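Local atomic coordinates of contact-dependent inhibitor I (Escherichia coli NC101, PDB entry 5I4Q), a protein that binds contact-dependent inhibitor A and is probably the immunity protein that neutralises its toxic activity, sparing the cell that makes it. Residues 15-18 with 19-23; 40-44 with 45-49; 77-80 with 81-85. One frame throughout, in Å; residues are numbered along the deposited sequence.

Contact 1 (15-18 with 19-23)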
ATOM      1  N   ARG B  15       0.562  -5.955   1.786  1.00 37.13           N
ATOM      2  CA  ARG B  15       1.835  -6.308   2.401  1.00 37.51           C
ATOM      3  C   ARG B  15       2.870  -6.688   1.337  1.00 36.68           C
ATOM      4  O   ARG B  15       3.986  -6.274   1.405  1.00 38.07           O
ATOM      5  CB  ARG B  15       1.656  -7.461   3.372  1.00 38.33           C
ATOM      6  CG  ARG B  15       2.982  -7.781   4.089  1.00 43.74           C
ATOM      7  CD  ARG B  15       3.057  -9.185   4.602  1.00 48.74           C
ATOM      8  NE  ARG B  15       2.815 -10.104   3.514  1.00 52.40           N
ATOM      9  CZ  ARG B  15       2.162 -11.245   3.651  1.00 55.02           C
ATOM     10  NH1 ARG B  15       1.686 -11.611   4.832  1.00 53.53           N
ATOM     11  NH2 ARG B  15       1.955 -12.006   2.589  1.00 56.36           N
ATOM     12  N   ASP B  16       2.479  -7.497   0.369  1.00 36.52           N
ATOM     13  CA  ASP B  16       3.391  -7.936  -0.661  1.00 38.57           C
ATOM     14  C   ASP B  16       3.849  -6.822  -1.590  1.00 36.68           C
ATOM     15  O   ASP B  16       5.012  -6.753  -1.935  1.00 38.35           O
ATOM     16  CB  ASP B  16       2.779  -9.058  -1.468  1.00 42.77           C
ATOM     17  CG  ASP B  16       2.562 -10.335  -0.640  1.00 47.56           C
ATOM     18  OD1 ASP B  16       3.137 -10.457   0.455  1.00 50.36           O
ATOM     19  OD2 ASP B  16       1.810 -11.238  -1.078  1.00 52.20           O
ATOM     20  N   VAL B  17       2.962  -5.945  -1.987  1.00 35.71           N
ATOM     21  CA  VAL B  17       3.357  -4.906  -2.889  1.00 38.53           C
ATOM     22  C   VAL B  17       4.229  -3.860  -2.222  1.00 36.81           C
ATOM     23  O   VAL B  17       5.214  -3.409  -2.826  1.00 39.23           O
ATOM     24  CB  VAL B  17       2.183  -4.295  -3.693  1.00 40.60           C
ATOM     25  CG1 VAL B  17       1.411  -3.256  -2.927  1.00 41.00           C
ATOM     26  CG2 VAL B  17       2.733  -3.658  -4.928  1.00 42.89           C
ATOM     27  N   VAL B  18       3.933  -3.533  -0.979  1.00 35.12           N
ATOM     28  CA  VAL B  18       4.726  -2.556  -0.245  1.00 35.89           C
ATOM     29  C   VAL B  18       6.140  -3.091  -0.035  1.00 37.63           C
ATOM     30  O   VAL B  18       7.118  -2.404  -0.218  1.00 36.08           O
ATOM     31  CB  VAL B  18       4.018  -2.202   1.066  1.00 36.86           C
ATOM     32  CG1 VAL B  18       4.917  -1.511   2.062  1.00 38.54           C
ATOM     33  CG2 VAL B  18       2.828  -1.310   0.760  1.00 38.15           C
ATOM     34  N   LEU B  19       6.244  -4.351   0.340  1.00 39.81           N
ATOM     35  CA  LEU B  19       7.545  -4.996   0.484  1.00 41.86           C
ATOM     36  C   LEU B  19       8.382  -4.807  -0.764  1.00 41.99           C
ATOM     37  O   LEU B  19       9.580  -4.496  -0.684  1.00 44.25           O
ATOM     38  CB  LEU B  19       7.322  -6.471   0.704  1.00 45.71           C
ATOM     39  CG  LEU B  19       8.471  -7.362   1.023  1.00 50.89           C
ATOM     40  CD1 LEU B  19       9.111  -6.917   2.325  1.00 56.31           C
ATOM     41  CD2 LEU B  19       7.951  -8.778   1.171  1.00 51.54           C
ATOM     42  N   SER B  20       7.756  -5.046  -1.913  1.00 39.76           N
ATOM     43  CA  SER B  20       8.408  -4.930  -3.215  1.00 40.58           C
ATOM     44  C   SER B  20       8.792  -3.486  -3.617  1.00 39.11           C
ATOM     45  O   SER B  20       9.887  -3.203  -4.124  1.00 41.31           O
ATOM     46  CB  SER B  20       7.480  -5.514  -4.247  1.00 42.76           C
ATOM     47  OG  SER B  20       7.984  -5.232  -5.504  1.00 49.38           O
ATOM     48  N   ILE B  21       7.901  -2.558  -3.352  1.00 37.36           N
ATOM     49  CA  ILE B  21       8.161  -1.155  -3.628  1.00 36.46           C
ATOM     50  C   ILE B  21       9.341  -0.670  -2.809  1.00 36.22           C
ATOM     51  O   ILE B  21      10.182   0.031  -3.334  1.00 36.45           O
ATOM     52  CB  ILE B  21       6.904  -0.307  -3.352  1.00 35.44           C
ATOM     53  CG1 ILE B  21       5.888  -0.562  -4.442  1.00 35.83           C
ATOM     54  CG2 ILE B  21       7.217   1.179  -3.232  1.00 35.08           C
ATOM     55  CD1 ILE B  21       4.490  -0.121  -4.026  1.00 36.76           C
ATOM     56  N   LYS B  22       9.398  -1.022  -1.541  1.00 37.71           N
ATOM     57  CA  LYS B  22      10.522  -0.596  -0.676  1.00 41.55           C
ATOM     58  C   LYS B  22      11.874  -1.115  -1.191  1.00 45.99           C
ATOM     59  O   LYS B  22      12.897  -0.428  -1.088  1.00 44.52           O
ATOM     60  CB  LYS B  22      10.340  -1.027   0.761  1.00 40.70           C
ATOM     61  CG  LYS B  22       9.220  -0.303   1.527  1.00 46.27           C
ATOM     62  CD  LYS B  22       9.171  -0.836   2.978  1.00 48.00           C
ATOM     63  CE  LYS B  22       7.912  -0.416   3.731  1.00 48.85           C
ATOM     64  NZ  LYS B  22       8.039   0.969   4.182  1.00 54.26           N
ATOM     65  N   ARG B  23      11.858  -2.333  -1.719  1.00 45.26           N
ATOM     66  CA  ARG B  23      13.044  -2.883  -2.306  1.00 49.33           C
ATOM     67  C   ARG B  23      13.431  -2.106  -3.536  1.00 47.01           C
ATOM     68  O   ARG B  23      14.581  -1.854  -3.779  1.00 48.02           O
ATOM     69  CB  ARG B  23      12.834  -4.337  -2.700  1.00 49.99           C
ATOM     70  CG  ARG B  23      12.874  -5.249  -1.524  1.00 50.44           C
ATOM     71  CD  ARG B  23      12.445  -6.638  -1.921  1.00 51.26           C
ATOM     72  NE  ARG B  23      12.220  -7.397  -0.724  1.00 52.62           N
ATOM     73  CZ  ARG B  23      11.771  -8.633  -0.667  1.00 52.70           C
ATOM     74  NH1 ARG B  23      11.497  -9.313  -1.758  1.00 57.96           N
ATOM     75  NH2 ARG B  23      11.623  -9.188   0.502  1.00 53.13           N
TER

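Contact 2 (40-44 with 45-49)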
ATOM      1  N   GLY B  40      30.124  14.186  -9.472  1.00 55.80           N
ATOM      2  CA  GLY B  40      31.042  14.981  -8.661  1.00 57.81           C
ATOM      3  C   GLY B  40      32.504  14.704  -8.939  1.00 56.97           C
ATOM      4  O   GLY B  40      33.348  15.421  -8.482  1.00 56.57           O
ATOM      5  N   SER B  41      32.789  13.647  -9.687  1.00 60.12           N
ATOM      6  CA  SER B  41      34.151  13.257 -10.038  1.00 60.13           C
ATOM      7  C   SER B  41      34.452  13.516 -11.495  1.00 58.65           C
ATOM      8  O   SER B  41      35.430  13.011 -11.979  1.00 62.20           O
ATOM      9  CB  SER B  41      34.339  11.750  -9.839  1.00 63.96           C
ATOM     10  OG  SER B  41      34.004  11.345  -8.541  1.00 72.90           O
ATOM     11  N   THR B  42      33.620  14.248 -12.234  1.00 60.04           N
ATOM     12  CA  THR B  42      33.949  14.481 -13.647  1.00 58.57           C
ATOM     13  C   THR B  42      33.669  15.928 -14.008  1.00 59.48           C
ATOM     14  O   THR B  42      33.113  16.700 -13.188  1.00 54.27           O
ATOM     15  CB  THR B  42      33.278  13.420 -14.585  1.00 60.21           C
ATOM     16  OG1 THR B  42      33.883  13.456 -15.878  1.00 71.19           O
ATOM     17  CG2 THR B  42      31.818  13.581 -14.754  1.00 55.79           C
ATOM     18  N   ASN B  43      34.085  16.330 -15.204  1.00 53.61           N
ATOM     19  CA  ASN B  43      33.828  17.713 -15.604  1.00 58.29           C
ATOM     20  C   ASN B  43      32.348  17.935 -16.074  1.00 53.90           C
ATOM     21  O   ASN B  43      31.588  17.003 -16.305  1.00 52.01           O
ATOM     22  CB  ASN B  43      34.903  18.227 -16.586  1.00 59.06           C
ATOM     23  CG  ASN B  43      34.727  17.694 -17.993  1.00 66.92           C
ATOM     24  OD1 ASN B  43      33.625  17.289 -18.393  1.00 70.40           O
ATOM     25  ND2 ASN B  43      35.809  17.708 -18.767  1.00 65.37           N
ATOM     26  N   PHE B  44      31.962  19.188 -16.192  1.00 51.53           N
ATOM     27  CA  PHE B  44      30.595  19.525 -16.498  1.00 51.39           C
ATOM     28  C   PHE B  44      30.096  18.919 -17.796  1.00 50.87           C
ATOM     29  O   PHE B  44      29.002  18.371 -17.835  1.00 52.25           O
ATOM     30  CB  PHE B  44      30.367  21.044 -16.491  1.00 48.28           C
ATOM     31  CG  PHE B  44      28.924  21.434 -16.583  1.00 46.92           C
ATOM     32  CD1 PHE B  44      28.084  21.228 -15.520  1.00 47.32           C
ATOM     33  CD2 PHE B  44      28.400  21.980 -17.748  1.00 47.01           C
ATOM     34  CE1 PHE B  44      26.754  21.630 -15.566  1.00 47.89           C
ATOM     35  CE2 PHE B  44      27.061  22.326 -17.832  1.00 49.64           C
ATOM     36  CZ  PHE B  44      26.227  22.137 -16.734  1.00 48.10           C
ATOM     37  N   ASP B  45      30.850  19.011 -18.858  1.00 51.59           N
ATOM     38  CA  ASP B  45      30.377  18.435 -20.128  1.00 55.34           C
ATOM     39  C   ASP B  45      30.100  16.939 -20.060  1.00 52.66           C
ATOM     40  O   ASP B  45      29.074  16.463 -20.536  1.00 56.27           O
ATOM     41  CB  ASP B  45      31.375  18.719 -21.246  1.00 59.34           C
ATOM     42  CG  ASP B  45      31.316  20.187 -21.741  1.00 68.60           C
ATOM     43  OD1 ASP B  45      30.799  21.104 -21.021  1.00 65.65           O
ATOM     44  OD2 ASP B  45      31.783  20.426 -22.887  1.00 78.60           O
ATOM     45  N   ASN B  46      31.016  16.211 -19.451  1.00 51.70           N
ATOM     46  CA  ASN B  46      30.951  14.754 -19.374  1.00 54.94           C
ATOM     47  C   ASN B  46      29.890  14.286 -18.380  1.00 53.41           C
ATOM     48  O   ASN B  46      29.568  13.122 -18.355  1.00 56.69           O
ATOM     49  CB  ASN B  46      32.282  14.185 -18.908  1.00 53.74           C
ATOM     50  CG  ASN B  46      33.409  14.484 -19.851  1.00 58.28           C
ATOM     51  OD1 ASN B  46      33.207  14.605 -21.051  1.00 62.57           O
ATOM     52  ND2 ASN B  46      34.611  14.624 -19.302  1.00 58.03           N
ATOM     53  N   ALA B  47      29.418  15.210 -17.531  1.00 52.05           N
ATOM     54  CA  ALA B  47      28.367  14.962 -16.551  1.00 48.73           C
ATOM     55  C   ALA B  47      26.967  15.011 -17.135  1.00 46.38           C
ATOM     56  O   ALA B  47      26.054  14.536 -16.493  1.00 43.03           O
ATOM     57  CB  ALA B  47      28.469  15.963 -15.405  1.00 46.92           C
ATOM     58  N   GLN B  48      26.790  15.534 -18.343  1.00 46.06           N
ATOM     59  CA  GLN B  48      25.448  15.716 -18.860  1.00 45.47           C
ATOM     60  C   GLN B  48      24.667  14.423 -19.035  1.00 47.13           C
ATOM     61  O   GLN B  48      23.470  14.384 -18.707  1.00 49.07           O
ATOM     62  CB  GLN B  48      25.425  16.516 -20.154  1.00 46.35           C
ATOM     63  CG  GLN B  48      25.951  17.924 -20.029  1.00 47.09           C
ATOM     64  CD  GLN B  48      25.334  18.673 -18.890  1.00 47.81           C
ATOM     65  OE1 GLN B  48      24.117  18.951 -18.894  1.00 46.09           O
ATOM     66  NE2 GLN B  48      26.151  19.017 -17.899  1.00 44.80           N
ATOM     67  N   PRO B  49      25.296  13.369 -19.577  1.00 48.55           N
ATOM     68  CA  PRO B  49      24.499  12.143 -19.698  1.00 50.07           C
ATOM     69  C   PRO B  49      24.234  11.511 -18.333  1.00 47.29           C
ATOM     70  O   PRO B  49      23.277  10.765 -18.176  1.00 50.87           O
ATOM     71  CB  PRO B  49      25.371  11.224 -20.587  1.00 52.84           C
ATOM     72  CG  PRO B  49      26.750  11.818 -20.520  1.00 52.99           C
ATOM     73  CD  PRO B  49      26.521  13.290 -20.378  1.00 52.67           C
TER

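Contact 3 (77-80 with 81-85)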
ATOM      1  N   GLN B  77      11.896  11.624  -0.446  1.00 43.92           N
ATOM      2  CA  GLN B  77      11.061  12.826  -0.560  1.00 46.83           C
ATOM      3  C   GLN B  77      11.865  14.101  -0.762  1.00 47.06           C
ATOM      4  O   GLN B  77      11.536  14.910  -1.601  1.00 46.04           O
ATOM      5  CB  GLN B  77      10.176  13.029   0.642  1.00 52.24           C
ATOM      6  CG  GLN B  77       8.715  12.721   0.416  1.00 60.33           C
ATOM      7  CD  GLN B  77       7.951  12.608   1.737  1.00 70.67           C
ATOM      8  OE1 GLN B  77       8.131  11.645   2.500  1.00 77.58           O
ATOM      9  NE2 GLN B  77       7.102  13.582   2.013  1.00 75.48           N
ATOM     10  N   ASP B  78      12.921  14.273   0.009  1.00 49.66           N
ATOM     11  CA  ASP B  78      13.820  15.397  -0.163  1.00 51.31           C
ATOM     12  C   ASP B  78      14.487  15.369  -1.503  1.00 46.66           C
ATOM     13  O   ASP B  78      14.561  16.403  -2.166  1.00 45.27           O
ATOM     14  CB  ASP B  78      14.881  15.435   0.929  1.00 57.24           C
ATOM     15  CG  ASP B  78      14.302  15.799   2.286  1.00 63.28           C
ATOM     16  OD1 ASP B  78      13.173  16.376   2.372  1.00 66.23           O
ATOM     17  OD2 ASP B  78      14.974  15.492   3.286  1.00 72.56           O
ATOM     18  N   LEU B  79      14.921  14.200  -1.930  1.00 43.14           N
ATOM     19  CA  LEU B  79      15.477  14.073  -3.248  1.00 44.97           C
ATOM     20  C   LEU B  79      14.503  14.471  -4.363  1.00 43.47           C
ATOM     21  O   LEU B  79      14.896  15.176  -5.313  1.00 44.28           O
ATOM     22  CB  LEU B  79      15.949  12.652  -3.518  1.00 49.34           C
ATOM     23  CG  LEU B  79      16.502  12.599  -4.953  1.00 54.66           C
ATOM     24  CD1 LEU B  79      17.890  11.984  -4.966  1.00 59.72           C
ATOM     25  CD2 LEU B  79      15.552  11.957  -5.963  1.00 54.34           C
ATOM     26  N   ILE B  80      13.257  14.002  -4.277  1.00 40.81           N
ATOM     27  CA  ILE B  80      12.243  14.348  -5.277  1.00 38.97           C
ATOM     28  C   ILE B  80      12.031  15.870  -5.379  1.00 39.58           C
ATOM     29  O   ILE B  80      11.908  16.428  -6.472  1.00 39.88           O
ATOM     30  CB  ILE B  80      10.918  13.667  -4.996  1.00 38.41           C
ATOM     31  CG1 ILE B  80      11.004  12.140  -5.241  1.00 37.26           C
ATOM     32  CG2 ILE B  80       9.816  14.274  -5.845  1.00 36.50           C
ATOM     33  CD1 ILE B  80       9.732  11.440  -4.821  1.00 36.24           C
ATOM     34  N   TYR B  81      12.014  16.543  -4.247  1.00 40.06           N
ATOM     35  CA  TYR B  81      11.929  18.003  -4.254  1.00 40.67           C
ATOM     36  C   TYR B  81      13.191  18.653  -4.851  1.00 39.20           C
ATOM     37  O   TYR B  81      13.163  19.359  -5.865  1.00 38.81           O
ATOM     38  CB  TYR B  81      11.667  18.514  -2.829  1.00 42.03           C
ATOM     39  CG  TYR B  81      11.808  19.997  -2.748  1.00 43.32           C
ATOM     40  CD1 TYR B  81      10.762  20.856  -3.163  1.00 44.20           C
ATOM     41  CD2 TYR B  81      12.997  20.573  -2.314  1.00 45.20           C
ATOM     42  CE1 TYR B  81      10.918  22.233  -3.146  1.00 44.94           C
ATOM     43  CE2 TYR B  81      13.145  21.949  -2.281  1.00 45.62           C
ATOM     44  CZ  TYR B  81      12.106  22.762  -2.691  1.00 46.45           C
ATOM     45  OH  TYR B  81      12.298  24.105  -2.680  1.00 53.25           O
ATOM     46  N   HIS B  82      14.321  18.433  -4.229  1.00 40.35           N
ATOM     47  CA  HIS B  82      15.557  19.142  -4.657  1.00 42.92           C
ATOM     48  C   HIS B  82      15.974  18.943  -6.111  1.00 42.41           C
ATOM     49  O   HIS B  82      16.522  19.860  -6.714  1.00 46.73           O
ATOM     50  CB  HIS B  82      16.711  18.737  -3.778  1.00 44.62           C
ATOM     51  CG  HIS B  82      16.561  19.180  -2.359  1.00 48.10           C
ATOM     52  ND1 HIS B  82      16.604  20.509  -1.994  1.00 51.61           N
ATOM     53  CD2 HIS B  82      16.456  18.477  -1.209  1.00 48.27           C
ATOM     54  CE1 HIS B  82      16.477  20.603  -0.683  1.00 52.13           C
ATOM     55  NE2 HIS B  82      16.395  19.384  -0.185  1.00 51.98           N
ATOM     56  N   LEU B  83      15.712  17.766  -6.678  1.00 40.32           N
ATOM     57  CA  LEU B  83      16.147  17.440  -8.037  1.00 40.75           C
ATOM     58  C   LEU B  83      15.069  17.533  -9.094  1.00 40.74           C
ATOM     59  O   LEU B  83      15.269  17.100 -10.220  1.00 43.50           O
ATOM     60  CB  LEU B  83      16.740  16.045  -8.055  1.00 41.76           C
ATOM     61  CG  LEU B  83      18.136  15.874  -7.403  1.00 44.55           C
ATOM     62  CD1 LEU B  83      18.791  14.585  -7.884  1.00 46.15           C
ATOM     63  CD2 LEU B  83      19.087  16.984  -7.716  1.00 45.29           C
ATOM     64  N   ASP B  84      13.930  18.102  -8.755  1.00 39.74           N
ATOM     65  CA  ASP B  84      12.825  18.232  -9.698  1.00 39.00           C
ATOM     66  C   ASP B  84      13.163  19.129 -10.867  1.00 39.16           C
ATOM     67  O   ASP B  84      12.920  18.801 -12.002  1.00 41.21           O
ATOM     68  CB  ASP B  84      11.574  18.805  -8.994  1.00 38.01           C
ATOM     69  CG  ASP B  84      10.336  18.606  -9.812  1.00 37.37           C
ATOM     70  OD1 ASP B  84       9.939  17.437  -9.998  1.00 39.03           O
ATOM     71  OD2 ASP B  84       9.807  19.563 -10.366  1.00 36.62           O
ATOM     72  N   ARG B  85      13.748  20.270 -10.579  1.00 39.95           N
ATOM     73  CA  ARG B  85      14.091  21.204 -11.608  1.00 39.39           C
ATOM     74  C   ARG B  85      15.366  20.742 -12.344  1.00 39.06           C
ATOM     75  O   ARG B  85      16.408  20.584 -11.735  1.00 38.46           O
ATOM     76  CB  ARG B  85      14.310  22.564 -10.960  1.00 40.50           C
ATOM     77  CG  ARG B  85      14.622  23.652 -11.987  1.00 41.71           C
ATOM     78  CD  ARG B  85      14.861  25.028 -11.350  1.00 45.07           C
ATOM     79  NE  ARG B  85      15.361  26.009 -12.353  1.00 44.89           N
ATOM     80  CZ  ARG B  85      15.705  27.249 -12.076  1.00 43.51           C
ATOM     81  NH1 ARG B  85      15.692  27.658 -10.812  1.00 43.02           N
ATOM     82  NH2 ARG B  85      16.143  28.040 -13.057  1.00 48.31           N
TER

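Contact 1 (15-18 with 19-23)
V17 and I21 meet one turn apart on the long helix 4-40, their side chains running alongside each other. The CG2 branch of V17 comes 4.1 Å from CD1 of I21. Beneath them the backbone is tight: I21 N gives its hydrogen to V17 O at 2.9 Å, and CG1 of I21, set beside its own backbone N (chi1 -73°), lies 3.3 Å from that same V17 O. Both residues are buried, packed against the second subunit: D10 of that subunit faces V17, and Y14 of that subunit touches I21 and V18. S20 belongs to this side too, its hydroxyl hydrogen-bonded to D10 of the second subunit.

The looser part is carried by the exposed K22 and D16. The extended K22 chain brings CE to 3.6 Å from V18 CG1; the bend at its last torsion turns only NZ, so the aliphatic stem makes the contact. Further round, R15 grips D16 OD1 side-on with NE and NH2, the latter at 2.9 Å; both nitrogens reach that one oxygen from the same face of the carboxylate. R15 of this salt bridge also packs on Y68 of the second subunit.

Four successive i to i+4 backbone bonds, from L19 N to R15 O through K22 N to V18 O, mark a regular alpha-helix that meets both the second subunit and the chain of another protein.

Contact 2 (40-44 with 45-49)
From N43 to F44 the backbone passes from an extended conformation into helical values, and A47 N, the first amide to reach back a full turn, makes a weak bond to N43 O and a second, bent one to F44 O at 3.2 Å. The side chain of N43 takes up the amide of N46: its OD1 accepts from N46 N at 3.0 Å, almost in line with the C=O bond. That bond depends on chi1 of 76°, which places CG between the backbone N and the carbonyl carbon and turns the amide toward the helix start. N43 is thus the N-cap of helix 44-66, its side-chain OD1 standing in for the acceptor that a preceding turn would have supplied.

The amide of N46 lies across that of N43, the two planes not far from parallel. The T42 side chain crosses that of N46 at about a right angle, its OG1 3.5 Å from N46 CB, while its CG2 faces A47.

On the far side of the turn, Q48 folds back over F44. A bend at chi2 brings NE2 above the centre of the phenyl ring, 3.3 Å from its plane, with the ring and amide planes 47° apart. The same nitrogen donates to F44 O at 2.9 Å, straight at the hydrogen (174°) but from above the carbonyl plane, on the face opposite to A47 N. With OE1 held by R91 of helix 88-99, both ends of the Q48 amide are engaged, which should fix its rotation; K92 makes a cation-pi contact with the F44 ring.

Contact 3 (77-80 with 81-85)
L79 and L83 reach each other through unlike torsions: CG of L79 stands opposite its backbone N (chi1 179°), whereas that of L83 lies beside the backbone N (chi1 -73°). The two side chains run at a slant to one another, and their CD1 atoms close to 4.0 Å. For H82, chi1 of -66° folds the imidazole back along the helix, putting CD2 3.0 Å from D78 O. That oxygen is also the acceptor for H82 N at 2.9 Å, in a nearly straight backbone bond. The next ring, Y81, leans on H82, its CD2 lying 3.6 Å above the imidazole plane toward the rim. The last regular helix bond runs from L83 N to L79 O at 3.0 Å; L83 itself then leaves helical geometry, and D84 N turns back to Y81 O.

Y81 and D84 face the contact-dependent inhibitor A chain: Y81 OH bonds to E73 of that chain, and D84 OD2 binds its H85 and R37. The leucines face inward. L79 packs on L61 and L83 on L54, both of helix 44-66, while W94 of helix 88-99 lies against H82 and L83, so the end of helix 74-82 is wedged between these two helices and the partner chain.

How the contacts relate
The three contacts follow one another along the chain without touching. Contacts 1 and 2 are the farthest apart, their centres about 34 Å from each other on opposite sides of the chain's centre. Contact 3 is more central: its centre lies about 22 Å from that of contact 1 and 20 Å from that of contact 2, with nearest atoms about 11 Å away in both cases. They serve different surroundings. Residues 15-23 meet the second subunit and the chain of another protein, residues 77-85 meet the contact-dependent inhibitor A chain, and residues 40-49 touch no other chain of the assembly. Helix 88-99 is a shared neighbour of contacts 2 and 3.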